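Local coordinates for mandelate racemase/muconate lactonizing enzyme, C-terminal domain protein (Paracoccus denitrificans, PDB 4DWD) that binds magnesium and, as a member of the mandelate racemase/muconate lactonizing enzyme branch of the enolase superfamily, probably acts as a hydro-lyase, at residues L214-P225 against L241-Q250. Sequence-based numbering, arbitrary orientation.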
ATOM      1  N   LEU B 214      16.446   1.053  25.448  1.00  9.21           N
ATOM      2  CA  LEU B 214      15.853   2.245  26.063  1.00  9.01           C
ATOM      3  C   LEU B 214      14.434   1.957  26.575  1.00  9.52           C
ATOM      4  O   LEU B 214      14.021   2.495  27.605  1.00  9.73           O
ATOM      5  CB  LEU B 214      15.835   3.427  25.082  1.00  8.75           C
ATOM      6  CG  LEU B 214      17.216   3.913  24.636  1.00  8.96           C
ATOM      7  CD1 LEU B 214      17.055   4.967  23.563  1.00  9.75           C
ATOM      8  CD2 LEU B 214      18.009   4.475  25.802  1.00  9.37           C
ATOM      9  N   GLU B 215      13.689   1.102  25.862  1.00  9.33           N
ATOM     10  CA  GLU B 215      12.363   0.675  26.327  1.00  9.12           C
ATOM     11  C   GLU B 215      12.460  -0.100  27.642  1.00  9.98           C
ATOM     12  O   GLU B 215      11.684   0.142  28.562  1.00 11.91           O
ATOM     13  CB  GLU B 215      11.659  -0.170  25.265  1.00  9.63           C
ATOM     14  CG  GLU B 215      11.209   0.667  24.072  1.00  9.18           C
ATOM     15  CD  GLU B 215      10.819  -0.133  22.846  1.00  9.32           C
ATOM     16  OE1 GLU B 215      10.755  -1.381  22.903  1.00 10.81           O
ATOM     17  OE2 GLU B 215      10.576   0.517  21.805  1.00  9.42           O
ATOM     18  N   ASP B 216      13.442  -0.995  27.730  1.00 10.17           N
ATOM     19  CA  ASP B 216      13.696  -1.739  28.957  1.00 12.36           C
ATOM     20  C   ASP B 216      14.012  -0.785  30.118  1.00 11.41           C
ATOM     21  O   ASP B 216      13.678  -1.068  31.272  1.00 13.00           O
ATOM     22  CB  ASP B 216      14.856  -2.719  28.754  1.00 13.11           C
ATOM     23  CG  ASP B 216      14.477  -3.942  27.930  1.00 19.39           C
ATOM     24  OD1 ASP B 216      13.282  -4.151  27.664  1.00 20.98           O
ATOM     25  OD2 ASP B 216      15.388  -4.709  27.552  1.00 28.18           O
ATOM     26  N   LEU B 217      14.627   0.351  29.797  1.00 10.25           N
ATOM     27  CA  LEU B 217      14.972   1.361  30.796  1.00 10.07           C
ATOM     28  C   LEU B 217      13.892   2.422  30.953  1.00 10.39           C
ATOM     29  O   LEU B 217      14.109   3.413  31.639  1.00 11.28           O
ATOM     30  CB  LEU B 217      16.289   2.026  30.405  1.00 10.07           C
ATOM     31  CG  LEU B 217      17.533   1.146  30.526  1.00 10.21           C
ATOM     32  CD1 LEU B 217      18.699   1.786  29.789  1.00 10.67           C
ATOM     33  CD2 LEU B 217      17.885   0.888  32.001  1.00 11.43           C
ATOM     34  N   GLY B 218      12.749   2.248  30.287  1.00 10.28           N
ATOM     35  CA  GLY B 218      11.618   3.151  30.452  1.00 10.59           C
ATOM     36  C   GLY B 218      11.817   4.549  29.906  1.00 10.70           C
ATOM     37  O   GLY B 218      11.127   5.473  30.322  1.00 10.89           O
ATOM     38  N   TYR B 219      12.756   4.724  28.978  1.00 10.04           N
ATOM     39  CA  TYR B 219      12.950   6.055  28.392  1.00  9.47           C
ATOM     40  C   TYR B 219      11.689   6.511  27.666  1.00 10.47           C
ATOM     41  O   TYR B 219      10.916   5.681  27.168  1.00 11.25           O
ATOM     42  CB  TYR B 219      14.182   6.092  27.465  1.00  9.42           C
ATOM     43  CG  TYR B 219      15.491   6.383  28.190  1.00  9.44           C
ATOM     44  CD1 TYR B 219      15.930   5.571  29.248  1.00  9.15           C
ATOM     45  CD2 TYR B 219      16.292   7.467  27.811  1.00  8.66           C
ATOM     46  CE1 TYR B 219      17.114   5.848  29.922  1.00  9.55           C
ATOM     47  CE2 TYR B 219      17.485   7.756  28.472  1.00  9.04           C
ATOM     48  CZ  TYR B 219      17.896   6.942  29.524  1.00  9.21           C
ATOM     49  OH  TYR B 219      19.074   7.251  30.176  1.00  9.60           O
ATOM     50  N   SER B 220      11.520   7.828  27.593  1.00  9.83           N
ATOM     51  CA  SER B 220      10.290   8.393  27.046  0.50 11.31           C
ATOM     52  C   SER B 220      10.330   8.679  25.554  1.00 11.38           C
ATOM     53  O   SER B 220       9.332   8.480  24.863  1.00 13.05           O
ATOM     54  CB  SER B 220       9.858   9.622  27.841  0.50 12.28           C
ATOM     55  OG  SER B 220       9.333   9.206  29.086  0.50 13.60           O
ATOM     56  N   TRP B 221      11.472   9.114  25.047  1.00 10.29           N
ATOM     57  CA  TRP B 221      11.609   9.338  23.610  1.00  9.81           C
ATOM     58  C   TRP B 221      13.012   9.129  23.155  1.00  9.06           C
ATOM     59  O   TRP B 221      13.946   9.129  23.970  1.00  8.88           O
ATOM     60  CB  TRP B 221      11.043  10.694  23.156  1.00 10.13           C
ATOM     61  CG  TRP B 221      11.885  11.922  23.347  1.00 10.25           C
ATOM     62  CD1 TRP B 221      12.695  12.545  22.399  1.00 11.12           C
ATOM     63  CD2 TRP B 221      11.984  12.744  24.547  1.00 10.88           C
ATOM     64  NE1 TRP B 221      13.263  13.686  22.916  1.00 11.12           N
ATOM     65  CE2 TRP B 221      12.866  13.862  24.211  1.00 11.16           C
ATOM     66  CE3 TRP B 221      11.422  12.686  25.820  1.00 11.21           C
ATOM     67  CZ2 TRP B 221      13.182  14.852  25.136  1.00 11.45           C
ATOM     68  CZ3 TRP B 221      11.748  13.693  26.739  1.00 12.21           C
ATOM     69  CH2 TRP B 221      12.606  14.746  26.402  1.00 13.16           C
ATOM     70  N   PHE B 222      13.154   8.959  21.844  1.00  9.08           N
ATOM     71  CA  PHE B 222      14.405   8.548  21.189  1.00  8.61           C
ATOM     72  C   PHE B 222      14.558   9.417  19.954  1.00  8.69           C
ATOM     73  O   PHE B 222      13.861   9.220  18.962  1.00  8.84           O
ATOM     74  CB  PHE B 222      14.277   7.061  20.831  1.00  8.96           C
ATOM     75  CG  PHE B 222      15.522   6.393  20.272  1.00  8.60           C
ATOM     76  CD1 PHE B 222      16.827   6.879  20.489  1.00  9.13           C
ATOM     77  CD2 PHE B 222      15.376   5.188  19.578  1.00  8.57           C
ATOM     78  CE1 PHE B 222      17.937   6.181  19.989  1.00  9.16           C
ATOM     79  CE2 PHE B 222      16.480   4.505  19.072  1.00  8.96           C
ATOM     80  CZ  PHE B 222      17.757   4.989  19.280  1.00  8.76           C
ATOM     81  N   GLU B 223      15.444  10.409  20.043  1.00  9.27           N
ATOM     82  CA  GLU B 223      15.550  11.454  19.041  1.00  9.30           C
ATOM     83  C   GLU B 223      16.614  11.142  17.996  1.00 10.16           C
ATOM     84  O   GLU B 223      17.721  10.714  18.334  1.00 10.21           O
ATOM     85  CB  GLU B 223      15.844  12.783  19.753  1.00 10.24           C
ATOM     86  CG  GLU B 223      15.854  14.017  18.872  1.00 11.28           C
ATOM     87  CD  GLU B 223      15.746  15.308  19.667  1.00 14.59           C
ATOM     88  OE1 GLU B 223      15.244  15.274  20.815  1.00 11.87           O
ATOM     89  OE2 GLU B 223      16.133  16.364  19.120  1.00 17.04           O
ATOM     90  N   GLU B 224      16.259  11.375  16.729  1.00  9.63           N
ATOM     91  CA  GLU B 224      17.190  11.292  15.595  0.50 10.43           C
ATOM     92  C   GLU B 224      18.069  10.024  15.603  1.00 10.10           C
ATOM     93  O   GLU B 224      19.298  10.100  15.528  1.00 10.00           O
ATOM     94  CB  GLU B 224      18.043  12.569  15.504  0.50 12.12           C
ATOM     95  CG  GLU B 224      17.245  13.843  15.242  0.50 16.31           C
ATOM     96  CD  GLU B 224      17.015  14.130  13.762  0.50 17.04           C
ATOM     97  OE1 GLU B 224      17.784  13.634  12.904  0.50 14.55           O
ATOM     98  OE2 GLU B 224      16.077  14.883  13.445  0.50 14.92           O
ATOM     99  N   PRO B 225      17.436   8.832  15.650  1.00  9.05           N
ATOM    100  CA  PRO B 225      18.258   7.612  15.718  1.00  9.70           C
ATOM    101  C   PRO B 225      19.155   7.342  14.494  1.00 10.20           C
ATOM    102  O   PRO B 225      20.281   6.856  14.661  1.00 10.25           O
ATOM    103  CB  PRO B 225      17.215   6.484  15.882  1.00 10.27           C
ATOM    104  CG  PRO B 225      15.909   7.081  15.439  1.00 10.11           C
ATOM    105  CD  PRO B 225      15.995   8.538  15.811  1.00 10.02           C
ATOM    106  N   LEU B 241       9.396   0.514  16.625  1.00  8.36           N
ATOM    107  CA  LEU B 241       9.629   0.602  18.070  1.00  8.63           C
ATOM    108  C   LEU B 241       8.387   1.018  18.840  1.00  9.31           C
ATOM    109  O   LEU B 241       7.402   1.493  18.248  1.00 10.28           O
ATOM    110  CB  LEU B 241      10.769   1.586  18.359  1.00  8.29           C
ATOM    111  CG  LEU B 241      12.156   1.116  17.922  1.00  8.27           C
ATOM    112  CD1 LEU B 241      13.106   2.270  18.173  1.00  9.75           C
ATOM    113  CD2 LEU B 241      12.597  -0.107  18.727  1.00 10.54           C
ATOM    114  N   ASP B 242       8.441   0.836  20.162  1.00  8.81           N
ATOM    115  CA  ASP B 242       7.406   1.340  21.061  1.00  8.92           C
ATOM    116  C   ASP B 242       7.780   2.718  21.600  1.00  9.48           C
ATOM    117  O   ASP B 242       6.929   3.606  21.677  1.00 10.07           O
ATOM    118  CB  ASP B 242       7.179   0.378  22.234  1.00  8.73           C
ATOM    119  CG  ASP B 242       6.537  -0.935  21.816  1.00  9.65           C
ATOM    120  OD1 ASP B 242       5.919  -1.009  20.725  1.00  9.30           O
ATOM    121  OD2 ASP B 242       6.667  -1.892  22.607  1.00 11.19           O
ATOM    122  N   ILE B 243       9.042   2.892  21.988  1.00  8.73           N
ATOM    123  CA  ILE B 243       9.517   4.211  22.454  1.00  9.05           C
ATOM    124  C   ILE B 243       9.271   5.224  21.332  1.00  9.08           C
ATOM    125  O   ILE B 243       9.422   4.908  20.158  1.00  9.67           O
ATOM    126  CB  ILE B 243      11.005   4.189  22.880  1.00  8.45           C
ATOM    127  CG1 ILE B 243      11.421   5.555  23.474  1.00  8.73           C
ATOM    128  CG2 ILE B 243      11.920   3.785  21.719  1.00  8.87           C
ATOM    129  CD1 ILE B 243      12.748   5.512  24.208  1.00  9.17           C
ATOM    130  N   THR B 244       8.872   6.435  21.698  1.00  8.72           N
ATOM    131  CA  THR B 244       8.538   7.458  20.712  1.00  9.52           C
ATOM    132  C   THR B 244       9.791   7.965  20.031  1.00  9.89           C
ATOM    133  O   THR B 244      10.647   8.572  20.672  1.00 10.27           O
ATOM    134  CB  THR B 244       7.840   8.640  21.377  1.00  9.78           C
ATOM    135  OG1 THR B 244       6.681   8.164  22.064  1.00 10.50           O
ATOM    136  CG2 THR B 244       7.433   9.690  20.322  1.00 11.59           C
ATOM    137  N   VAL B 245       9.891   7.695  18.736  1.00  9.67           N
ATOM    138  CA  VAL B 245      10.981   8.193  17.919  1.00  9.18           C
ATOM    139  C   VAL B 245      10.632   9.594  17.444  1.00  9.53           C
ATOM    140  O   VAL B 245       9.518   9.843  16.982  1.00 10.12           O
ATOM    141  CB  VAL B 245      11.254   7.244  16.744  1.00  9.20           C
ATOM    142  CG1 VAL B 245      12.176   7.894  15.712  1.00 10.08           C
ATOM    143  CG2 VAL B 245      11.842   5.941  17.277  1.00 10.46           C
ATOM    144  N   SER B 246      11.571  10.525  17.607  1.00  9.31           N
ATOM    145  CA  SER B 246      11.353  11.911  17.186  1.00  9.19           C
ATOM    146  C   SER B 246      12.397  12.352  16.176  1.00  9.06           C
ATOM    147  O   SER B 246      13.510  11.848  16.161  1.00  9.36           O
ATOM    148  CB  SER B 246      11.327  12.848  18.404  1.00  9.87           C
ATOM    149  OG  SER B 246      12.595  12.903  19.030  1.00 10.61           O
ATOM    150  N   ALA B 247      12.014  13.298  15.329  1.00  8.59           N
ATOM    151  CA  ALA B 247      12.919  13.861  14.340  1.00  9.95           C
ATOM    152  C   ALA B 247      12.343  15.194  13.937  1.00  9.56           C
ATOM    153  O   ALA B 247      11.308  15.601  14.458  1.00  8.96           O
ATOM    154  CB  ALA B 247      13.033  12.937  13.122  1.00  9.40           C
ATOM    155  N   GLY B 248      13.001  15.870  13.009  1.00  9.57           N
ATOM    156  CA  GLY B 248      12.515  17.154  12.523  1.00 10.25           C
ATOM    157  C   GLY B 248      13.473  18.307  12.730  1.00  9.71           C
ATOM    158  O   GLY B 248      13.327  19.352  12.106  1.00  9.61           O
ATOM    159  N   GLU B 249      14.471  18.143  13.577  1.00  9.64           N
ATOM    160  CA  GLU B 249      15.371  19.267  13.836  0.50 10.09           C
ATOM    161  C   GLU B 249      16.172  19.632  12.590  1.00 10.32           C
ATOM    162  O   GLU B 249      16.600  20.754  12.465  1.00 10.59           O
ATOM    163  CB  GLU B 249      16.298  18.996  15.016  0.50 12.62           C
ATOM    164  CG  GLU B 249      17.244  17.838  14.823  0.50 14.68           C
ATOM    165  CD  GLU B 249      18.566  18.067  15.521  0.50 21.71           C
ATOM    166  OE1 GLU B 249      19.621  17.860  14.886  0.50 25.93           O
ATOM    167  OE2 GLU B 249      18.545  18.460  16.703  0.50 21.62           O
ATOM    168  N   GLN B 250      16.389  18.659  11.708  1.00  9.75           N
ATOM    169  CA  GLN B 250      17.059  18.888  10.417  1.00  8.95           C
ATOM    170  C   GLN B 250      16.057  18.784   9.270  1.00  8.42           C
ATOM    171  O   GLN B 250      16.393  18.300   8.184  1.00  9.40           O
ATOM    172  CB  GLN B 250      18.199  17.901  10.210  1.00  9.93           C
ATOM    173  CG  GLN B 250      19.303  18.041  11.248  1.00 11.36           C
ATOM    174  CD  GLN B 250      20.465  17.113  10.958  1.00 12.27           C
ATOM    175  OE1 GLN B 250      21.254  17.345  10.042  1.00 12.14           O
ATOM    176  NE2 GLN B 250      20.576  16.046  11.740  1.00 14.82           N
TER
HETATM  177  O   HOH W   1       8.146  -2.018  24.768  1.00 19.28           O
HETATM  178  O   HOH W   2      14.739  16.123  16.071  1.00 13.47           O
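Phe222 lies between Thr244 and Ser246 in a parallel pairing of barrel strands 221-223 and 244-246, joined by helix 231-240 in a beta-alpha-beta crossover. Its N donates to Thr244 O (2.8 Å), its O accepts from Ser246 N (3.0 Å), and Glu224 N continues the series with a nearly straight bond to Ser246 O (2.8 Å, 173°).

At the N-terminal end of the strands, one carboxylate oxygen grips two consecutive amides: Glu215 OE2 takes Asp242 N at 2.7 Å and Ile243 N at 2.8 Å, both from the same face of its plane. The extended chain of Glu215 leaves the last turn of helix 204-216, and OE1 keeps a salt bridge to Arg212. A water bridges OE1 to Asp242 OD2, which pairs with Arg212 of a second subunit.

Among apolar contacts, Ile243, CG1 anti to the backbone N (chi1 -175°), sends CD1 against Tyr219 CB (3.6 Å) and Leu214 CB. Leu241 CD1 meets the Phe222 ring at its edge, while Leu214 and Pro225 cover its opposite faces.

At the other end, in one of two modelled conformers, Glu224 bends at chi2; OE2 accepts a long bond from Gly248 N (3.3 Å), and OE1 bonds Asn200. Glu223, salt-bridged to Lys160, and Glu249, to Lys84 of a third subunit, form with Asp197 a site where calcium has been seen in this protein, although empty in this chain; their gathered carboxylates suit a divalent cation, held in place by the strand pairing.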